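Long-range contact in multisubunit Na+/H+ antiporter, B subunit (Anoxybacillus flavithermus, PDB 6Z16), which is the B subunit of a multisubunit membrane antiporter complex that probably exchanges sodium ions for protons across the cell membrane: residues S23-G37 with L111-F123. Residues are numbered along the deposited sequence; the frame is centred on the assembly and turned at random.
Sequences SVQLFFAGHYYPGGG and LHTAVLFDLGVYF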
ATOM      1  N   SER B  23      13.014 -18.595   5.930  1.00 46.63           N
ATOM      2  CA  SER B  23      12.545 -19.975   6.006  1.00 38.78           C
ATOM      3  C   SER B  23      11.183 -20.142   5.341  1.00 38.72           C
ATOM      4  O   SER B  23      10.947 -21.137   4.643  1.00 47.48           O
ATOM      5  CB  SER B  23      12.491 -20.431   7.458  1.00 38.51           C
ATOM      6  OG  SER B  23      11.496 -19.724   8.166  1.00 42.26           O
ATOM      7  N   VAL B  24      10.287 -19.167   5.514  1.00 37.17           N
ATOM      8  CA  VAL B  24       8.977 -19.239   4.869  1.00 28.46           C
ATOM      9  C   VAL B  24       9.111 -19.085   3.355  1.00 32.20           C
ATOM     10  O   VAL B  24       8.410 -19.754   2.586  1.00 34.82           O
ATOM     11  CB  VAL B  24       8.035 -18.190   5.490  1.00 35.13           C
ATOM     12  CG1 VAL B  24       6.732 -18.083   4.744  1.00 30.52           C
ATOM     13  CG2 VAL B  24       7.748 -18.554   6.930  1.00 35.72           C
ATOM     14  N   GLN B  25      10.047 -18.249   2.902  1.00 36.60           N
ATOM     15  CA  GLN B  25      10.286 -18.113   1.469  1.00 40.75           C
ATOM     16  C   GLN B  25      10.923 -19.365   0.877  1.00 45.71           C
ATOM     17  O   GLN B  25      10.620 -19.726  -0.267  1.00 41.83           O
ATOM     18  CB  GLN B  25      11.151 -16.882   1.212  1.00 58.63           C
ATOM     19  CG  GLN B  25      11.454 -16.614  -0.249  1.00 83.07           C
ATOM     20  CD  GLN B  25      10.204 -16.378  -1.063  1.00112.98           C
ATOM     21  OE1 GLN B  25       9.272 -15.712  -0.614  1.00121.15           O
ATOM     22  NE2 GLN B  25      10.173 -16.926  -2.271  1.00111.19           N
ATOM     23  N   LEU B  26      11.795 -20.041   1.635  1.00 54.02           N
ATOM     24  CA  LEU B  26      12.299 -21.345   1.212  1.00 53.84           C
ATOM     25  C   LEU B  26      11.179 -22.367   1.111  1.00 57.58           C
ATOM     26  O   LEU B  26      11.176 -23.208   0.206  1.00 63.84           O
ATOM     27  CB  LEU B  26      13.366 -21.848   2.182  1.00 43.25           C
ATOM     28  CG  LEU B  26      14.765 -21.251   2.135  1.00 40.40           C
ATOM     29  CD1 LEU B  26      15.576 -21.775   3.298  1.00 35.14           C
ATOM     30  CD2 LEU B  26      15.414 -21.612   0.814  1.00 41.31           C
ATOM     31  N   PHE B  27      10.215 -22.301   2.025  1.00 49.74           N
ATOM     32  CA  PHE B  27       9.136 -23.280   2.015  1.00 44.84           C
ATOM     33  C   PHE B  27       8.152 -23.050   0.870  1.00 43.44           C
ATOM     34  O   PHE B  27       7.741 -24.008   0.209  1.00 46.77           O
ATOM     35  CB  PHE B  27       8.417 -23.272   3.355  1.00 61.71           C
ATOM     36  CG  PHE B  27       7.214 -24.134   3.374  1.00 81.28           C
ATOM     37  CD1 PHE B  27       7.334 -25.505   3.258  1.00 87.34           C
ATOM     38  CD2 PHE B  27       5.957 -23.581   3.520  1.00 80.57           C
ATOM     39  CE1 PHE B  27       6.221 -26.306   3.265  1.00 93.47           C
ATOM     40  CE2 PHE B  27       4.841 -24.377   3.530  1.00 95.83           C
ATOM     41  CZ  PHE B  27       4.973 -25.742   3.401  1.00 97.37           C
ATOM     42  N   PHE B  28       7.758 -21.798   0.620  1.00 49.36           N
ATOM     43  CA  PHE B  28       6.731 -21.540  -0.391  1.00 43.54           C
ATOM     44  C   PHE B  28       7.250 -21.717  -1.809  1.00 38.74           C
ATOM     45  O   PHE B  28       6.477 -22.064  -2.705  1.00 38.52           O
ATOM     46  CB  PHE B  28       6.160 -20.131  -0.235  1.00 51.59           C
ATOM     47  CG  PHE B  28       5.203 -19.978   0.911  1.00 51.91           C
ATOM     48  CD1 PHE B  28       4.627 -21.082   1.505  1.00 49.77           C
ATOM     49  CD2 PHE B  28       4.870 -18.722   1.384  1.00 59.78           C
ATOM     50  CE1 PHE B  28       3.748 -20.938   2.556  1.00 52.45           C
ATOM     51  CE2 PHE B  28       3.988 -18.572   2.431  1.00 56.41           C
ATOM     52  CZ  PHE B  28       3.429 -19.683   3.019  1.00 55.38           C
ATOM     53  N   ALA B  29       8.540 -21.483  -2.042  1.00 41.24           N
ATOM     54  CA  ALA B  29       9.114 -21.576  -3.378  1.00 50.17           C
ATOM     55  C   ALA B  29       9.719 -22.940  -3.664  1.00 58.38           C
ATOM     56  O   ALA B  29      10.646 -23.040  -4.476  1.00 59.03           O
ATOM     57  CB  ALA B  29      10.165 -20.485  -3.573  1.00 64.26           C
ATOM     58  N   GLY B  30       9.212 -23.995  -3.026  1.00 61.50           N
ATOM     59  CA  GLY B  30       9.854 -25.293  -3.133  1.00 36.64           C
ATOM     60  C   GLY B  30       9.629 -25.972  -4.469  1.00 26.27           C
ATOM     61  O   GLY B  30      10.533 -26.619  -4.998  1.00 25.99           O
ATOM     62  N   HIS B  31       8.425 -25.845  -5.029  1.00 28.01           N
ATOM     63  CA  HIS B  31       8.113 -26.549  -6.268  1.00 36.31           C
ATOM     64  C   HIS B  31       8.765 -25.942  -7.497  1.00 47.74           C
ATOM     65  O   HIS B  31       8.858 -26.623  -8.521  1.00 44.33           O
ATOM     66  CB  HIS B  31       6.608 -26.599  -6.515  1.00 53.76           C
ATOM     67  CG  HIS B  31       5.907 -27.688  -5.775  1.00 80.91           C
ATOM     68  ND1 HIS B  31       4.540 -27.844  -5.810  1.00 81.65           N
ATOM     69  CD2 HIS B  31       6.382 -28.686  -4.996  1.00 88.64           C
ATOM     70  CE1 HIS B  31       4.202 -28.889  -5.078  1.00 84.42           C
ATOM     71  NE2 HIS B  31       5.302 -29.420  -4.575  1.00 87.82           N
ATOM     72  N   TYR B  32       9.193 -24.687  -7.437  1.00 51.07           N
ATOM     73  CA  TYR B  32       9.672 -24.001  -8.628  1.00 38.03           C
ATOM     74  C   TYR B  32      11.153 -23.677  -8.591  1.00 40.38           C
ATOM     75  O   TYR B  32      11.780 -23.586  -9.645  1.00 44.15           O
ATOM     76  CB  TYR B  32       8.879 -22.709  -8.841  1.00 42.63           C
ATOM     77  CG  TYR B  32       7.412 -22.960  -9.074  1.00 72.43           C
ATOM     78  CD1 TYR B  32       6.936 -23.276 -10.336  1.00 72.54           C
ATOM     79  CD2 TYR B  32       6.504 -22.908  -8.021  1.00 81.12           C
ATOM     80  CE1 TYR B  32       5.601 -23.517 -10.553  1.00 80.88           C
ATOM     81  CE2 TYR B  32       5.166 -23.152  -8.226  1.00 85.17           C
ATOM     82  CZ  TYR B  32       4.720 -23.456  -9.493  1.00 88.30           C
ATOM     83  OH  TYR B  32       3.381 -23.695  -9.695  1.00 92.76           O
ATOM     84  N   TYR B  33      11.719 -23.512  -7.410  1.00 40.83           N
ATOM     85  CA  TYR B  33      13.108 -23.128  -7.223  1.00 42.75           C
ATOM     86  C   TYR B  33      13.647 -24.045  -6.132  1.00 42.04           C
ATOM     87  O   TYR B  33      12.851 -24.794  -5.556  1.00 41.78           O
ATOM     88  CB  TYR B  33      13.175 -21.636  -6.884  1.00 51.38           C
ATOM     89  CG  TYR B  33      12.668 -20.793  -8.022  1.00 60.77           C
ATOM     90  CD1 TYR B  33      13.424 -20.629  -9.173  1.00 67.30           C
ATOM     91  CD2 TYR B  33      11.422 -20.188  -7.960  1.00 56.33           C
ATOM     92  CE1 TYR B  33      12.958 -19.879 -10.229  1.00 69.41           C
ATOM     93  CE2 TYR B  33      10.945 -19.435  -9.014  1.00 63.77           C
ATOM     94  CZ  TYR B  33      11.719 -19.284 -10.142  1.00 69.72           C
ATOM     95  OH  TYR B  33      11.251 -18.530 -11.189  1.00 70.45           O
ATOM     96  N   PRO B  34      14.958 -24.089  -5.851  1.00 49.29           N
ATOM     97  CA  PRO B  34      15.426 -24.930  -4.743  1.00 51.84           C
ATOM     98  C   PRO B  34      14.907 -24.468  -3.392  1.00 52.25           C
ATOM     99  O   PRO B  34      14.579 -23.300  -3.189  1.00 56.09           O
ATOM    100  CB  PRO B  34      16.952 -24.816  -4.827  1.00 43.23           C
ATOM    101  CG  PRO B  34      17.208 -23.633  -5.630  1.00 51.72           C
ATOM    102  CD  PRO B  34      16.105 -23.587  -6.625  1.00 48.52           C
ATOM    103  N   GLY B  35      14.825 -25.419  -2.476  1.00 51.86           N
ATOM    104  CA  GLY B  35      14.145 -25.260  -1.209  1.00 59.28           C
ATOM    105  C   GLY B  35      13.047 -26.293  -1.051  1.00 71.38           C
ATOM    106  O   GLY B  35      12.800 -27.120  -1.927  1.00 75.45           O
ATOM    107  N   GLY B  36      12.384 -26.230   0.094  1.00 70.58           N
ATOM    108  CA  GLY B  36      11.289 -27.144   0.355  1.00 73.87           C
ATOM    109  C   GLY B  36      10.950 -27.163   1.834  1.00 81.51           C
ATOM    110  O   GLY B  36      11.328 -26.265   2.579  1.00 78.23           O
ATOM    111  N   GLY B  37      10.228 -28.214   2.230  1.00 83.52           N
ATOM    112  CA  GLY B  37       9.840 -28.356   3.621  1.00 72.68           C
ATOM    113  C   GLY B  37      11.004 -28.661   4.540  1.00 73.44           C
ATOM    114  O   GLY B  37      10.990 -28.268   5.711  1.00 82.45           O
ATOM    115  N   LEU B 111      -4.871 -24.716  -4.921  1.00 93.13           N
ATOM    116  CA  LEU B 111      -3.487 -25.128  -4.761  1.00 85.05           C
ATOM    117  C   LEU B 111      -3.331 -26.611  -5.063  1.00 84.20           C
ATOM    118  O   LEU B 111      -4.268 -27.400  -4.911  1.00 88.72           O
ATOM    119  CB  LEU B 111      -2.976 -24.794  -3.350  1.00 80.02           C
ATOM    120  CG  LEU B 111      -3.726 -25.291  -2.112  1.00 81.38           C
ATOM    121  CD1 LEU B 111      -3.242 -26.647  -1.621  1.00 96.75           C
ATOM    122  CD2 LEU B 111      -3.638 -24.258  -0.995  1.00 81.07           C
ATOM    123  N   HIS B 112      -2.127 -26.976  -5.487  1.00 77.00           N
ATOM    124  CA  HIS B 112      -1.767 -28.366  -5.696  1.00 55.75           C
ATOM    125  C   HIS B 112      -1.502 -29.003  -4.339  1.00 55.70           C
ATOM    126  O   HIS B 112      -0.872 -28.396  -3.474  1.00 59.19           O
ATOM    127  CB  HIS B 112      -0.533 -28.438  -6.591  1.00 62.91           C
ATOM    128  CG  HIS B 112      -0.280 -29.783  -7.186  1.00 84.16           C
ATOM    129  ND1 HIS B 112       0.424 -30.768  -6.531  1.00 95.90           N
ATOM    130  CD2 HIS B 112      -0.610 -30.296  -8.394  1.00 85.66           C
ATOM    131  CE1 HIS B 112       0.502 -31.835  -7.303  1.00 97.90           C
ATOM    132  NE2 HIS B 112      -0.119 -31.575  -8.439  1.00 90.34           N
ATOM    133  N   THR B 113      -2.000 -30.224  -4.140  1.00 62.06           N
ATOM    134  CA  THR B 113      -1.985 -30.807  -2.801  1.00 65.61           C
ATOM    135  C   THR B 113      -0.652 -31.421  -2.401  1.00 61.30           C
ATOM    136  O   THR B 113      -0.561 -31.982  -1.305  1.00 59.62           O
ATOM    137  CB  THR B 113      -3.074 -31.866  -2.653  1.00 70.53           C
ATOM    138  OG1 THR B 113      -2.922 -32.850  -3.675  1.00 71.64           O
ATOM    139  CG2 THR B 113      -4.427 -31.251  -2.754  1.00 75.43           C
ATOM    140  N   ALA B 114       0.379 -31.331  -3.238  1.00 55.48           N
ATOM    141  CA  ALA B 114       1.717 -31.694  -2.790  1.00 51.53           C
ATOM    142  C   ALA B 114       2.283 -30.674  -1.810  1.00 68.30           C
ATOM    143  O   ALA B 114       3.206 -30.995  -1.051  1.00 73.09           O
ATOM    144  CB  ALA B 114       2.640 -31.852  -3.994  1.00 26.75           C
ATOM    145  N   VAL B 115       1.721 -29.464  -1.791  1.00 63.87           N
ATOM    146  CA  VAL B 115       2.187 -28.421  -0.891  1.00 59.77           C
ATOM    147  C   VAL B 115       1.757 -28.710   0.544  1.00 69.65           C
ATOM    148  O   VAL B 115       2.492 -28.412   1.488  1.00 69.34           O
ATOM    149  CB  VAL B 115       1.684 -27.061  -1.408  1.00 63.51           C
ATOM    150  CG1 VAL B 115       2.167 -25.907  -0.540  1.00 65.12           C
ATOM    151  CG2 VAL B 115       2.127 -26.870  -2.848  1.00 58.60           C
ATOM    152  N   LEU B 116       0.593 -29.335   0.748  1.00 69.78           N
ATOM    153  CA  LEU B 116       0.230 -29.736   2.107  1.00 69.72           C
ATOM    154  C   LEU B 116       1.040 -30.935   2.582  1.00 65.06           C
ATOM    155  O   LEU B 116       1.279 -31.083   3.790  1.00 64.84           O
ATOM    156  CB  LEU B 116      -1.266 -30.023   2.214  1.00 79.06           C
ATOM    157  CG  LEU B 116      -2.130 -28.864   2.726  1.00 82.32           C
ATOM    158  CD1 LEU B 116      -2.204 -27.719   1.752  1.00 80.00           C
ATOM    159  CD2 LEU B 116      -3.525 -29.350   3.094  1.00 90.21           C
ATOM    160  N   PHE B 117       1.488 -31.780   1.653  1.00 59.10           N
ATOM    161  CA  PHE B 117       2.443 -32.827   1.996  1.00 52.33           C
ATOM    162  C   PHE B 117       3.758 -32.214   2.473  1.00 57.55           C
ATOM    163  O   PHE B 117       4.300 -32.602   3.520  1.00 49.43           O
ATOM    164  CB  PHE B 117       2.660 -33.725   0.782  1.00 52.23           C
ATOM    165  CG  PHE B 117       3.473 -34.945   1.062  1.00 65.03           C
ATOM    166  CD1 PHE B 117       2.904 -36.045   1.672  1.00 64.37           C
ATOM    167  CD2 PHE B 117       4.809 -34.993   0.719  1.00 68.89           C
ATOM    168  CE1 PHE B 117       3.651 -37.170   1.932  1.00 55.75           C
ATOM    169  CE2 PHE B 117       5.562 -36.114   0.980  1.00 71.07           C
ATOM    170  CZ  PHE B 117       4.979 -37.204   1.586  1.00 66.71           C
ATOM    171  N   ASP B 118       4.255 -31.213   1.729  1.00 51.75           N
ATOM    172  CA  ASP B 118       5.381 -30.395   2.180  1.00 39.30           C
ATOM    173  C   ASP B 118       5.124 -29.711   3.515  1.00 41.65           C
ATOM    174  O   ASP B 118       6.057 -29.508   4.292  1.00 47.39           O
ATOM    175  CB  ASP B 118       5.715 -29.332   1.135  1.00 62.65           C
ATOM    176  CG  ASP B 118       6.620 -29.845   0.050  1.00 92.14           C
ATOM    177  OD1 ASP B 118       7.470 -30.698   0.363  1.00 97.07           O
ATOM    178  OD2 ASP B 118       6.502 -29.385  -1.108  1.00 96.09           O
ATOM    179  N   LEU B 119       3.880 -29.333   3.789  1.00 31.38           N
ATOM    180  CA  LEU B 119       3.576 -28.659   5.043  1.00 31.11           C
ATOM    181  C   LEU B 119       3.656 -29.630   6.210  1.00 36.90           C
ATOM    182  O   LEU B 119       4.109 -29.266   7.304  1.00 39.25           O
ATOM    183  CB  LEU B 119       2.202 -28.009   4.949  1.00 37.41           C
ATOM    184  CG  LEU B 119       1.762 -27.095   6.084  1.00 35.70           C
ATOM    185  CD1 LEU B 119       2.703 -25.926   6.207  1.00 29.75           C
ATOM    186  CD2 LEU B 119       0.366 -26.604   5.825  1.00 35.20           C
ATOM    187  N   GLY B 120       3.254 -30.880   5.979  1.00 33.44           N
ATOM    188  CA  GLY B 120       3.487 -31.921   6.970  1.00 29.55           C
ATOM    189  C   GLY B 120       4.962 -32.177   7.215  1.00 32.40           C
ATOM    190  O   GLY B 120       5.389 -32.341   8.367  1.00 40.83           O
ATOM    191  N   VAL B 121       5.758 -32.189   6.132  1.00 29.58           N
ATOM    192  CA  VAL B 121       7.221 -32.284   6.239  1.00 32.38           C
ATOM    193  C   VAL B 121       7.772 -31.153   7.102  1.00 36.18           C
ATOM    194  O   VAL B 121       8.587 -31.376   8.008  1.00 34.82           O
ATOM    195  CB  VAL B 121       7.871 -32.261   4.842  1.00 26.66           C
ATOM    196  CG1 VAL B 121       9.378 -32.290   4.957  1.00 16.85           C
ATOM    197  CG2 VAL B 121       7.405 -33.397   3.981  1.00 24.48           C
ATOM    198  N   TYR B 122       7.300 -29.931   6.840  1.00 33.04           N
ATOM    199  CA  TYR B 122       7.726 -28.730   7.551  1.00 33.49           C
ATOM    200  C   TYR B 122       7.459 -28.836   9.047  1.00 31.13           C
ATOM    201  O   TYR B 122       8.355 -28.588   9.868  1.00 34.57           O
ATOM    202  CB  TYR B 122       6.994 -27.523   6.960  1.00 47.65           C
ATOM    203  CG  TYR B 122       7.363 -26.179   7.535  1.00 55.02           C
ATOM    204  CD1 TYR B 122       8.465 -25.482   7.070  1.00 53.76           C
ATOM    205  CD2 TYR B 122       6.611 -25.613   8.556  1.00 57.63           C
ATOM    206  CE1 TYR B 122       8.800 -24.255   7.599  1.00 60.74           C
ATOM    207  CE2 TYR B 122       6.945 -24.398   9.097  1.00 62.01           C
ATOM    208  CZ  TYR B 122       8.038 -23.723   8.616  1.00 63.34           C
ATOM    209  OH  TYR B 122       8.364 -22.502   9.150  1.00 67.71           O
ATOM    210  N   PHE B 123       6.227 -29.210   9.417  1.00 30.47           N
ATOM    211  CA  PHE B 123       5.882 -29.277  10.836  1.00 39.60           C
ATOM    212  C   PHE B 123       6.647 -30.373  11.561  1.00 41.73           C
ATOM    213  O   PHE B 123       7.065 -30.176  12.710  1.00 40.80           O
ATOM    214  CB  PHE B 123       4.383 -29.485  11.050  1.00 54.36           C
ATOM    215  CG  PHE B 123       3.558 -28.264  10.820  1.00 75.75           C
ATOM    216  CD1 PHE B 123       3.701 -27.167  11.648  1.00 84.42           C
ATOM    217  CD2 PHE B 123       2.574 -28.244   9.847  1.00 76.11           C
ATOM    218  CE1 PHE B 123       2.935 -26.041  11.462  1.00 90.42           C
ATOM    219  CE2 PHE B 123       1.801 -27.129   9.661  1.00 78.71           C
ATOM    220  CZ  PHE B 123       1.979 -26.026  10.472  1.00 86.50           C
TER
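Phe-27 fits as a knob into a hole formed by Val-115, Asp-118, Leu-119 and Tyr-122. The CE1/CZ end of its ring meets Asp-118 and Leu-119, with CZ 3.6 Å from Leu-119 CD1, and the Phe-27 and Leu-119 side chains cross at about a right angle. The ring edge is directed at the backbone, with Asp-118 C and Leu-119 N in the ring plane, while the CG/CD1 side lies against Tyr-122, whose CG is over one face. The Phe-27 and Tyr-122 rings meet obliquely, their centroids 5.0 Å apart and their planes at 41°. With chi1 at 174°, CG of Phe-27 lies opposite the backbone N and the ring is directed into the hole. Replacing the ring with an alanine methyl is likely to open a gap among these four residues and leave Tyr-122 without its aromatic neighbour.

Beyond the helix end, His-31 brings CE1 to 3.5 Å from Ala-114 CB, which sits at the edge of the imidazole. Its NE2 stays 3.7 Å from Asp-118 OD2, with ring and carboxylate planes 57° apart, so proximity rather than a hydrogen bond relates them. Gly-37, at the start of helix 37-54, lies against helix 114-137, its O 3.8 Å from Tyr-122 CA.

Further out, Tyr-122 OH and Ser-23 OG each hydrogen-bond Thr-44 OG1, linking helices 6-28, 37-54 and 114-137, predicted membrane spans; Ser-23 OG also bonds Val-20 O. No hydrogen bond directly joins the two segments, so their direct contact is mainly van der Waals, with polar coupling supplied indirectly through Thr-44.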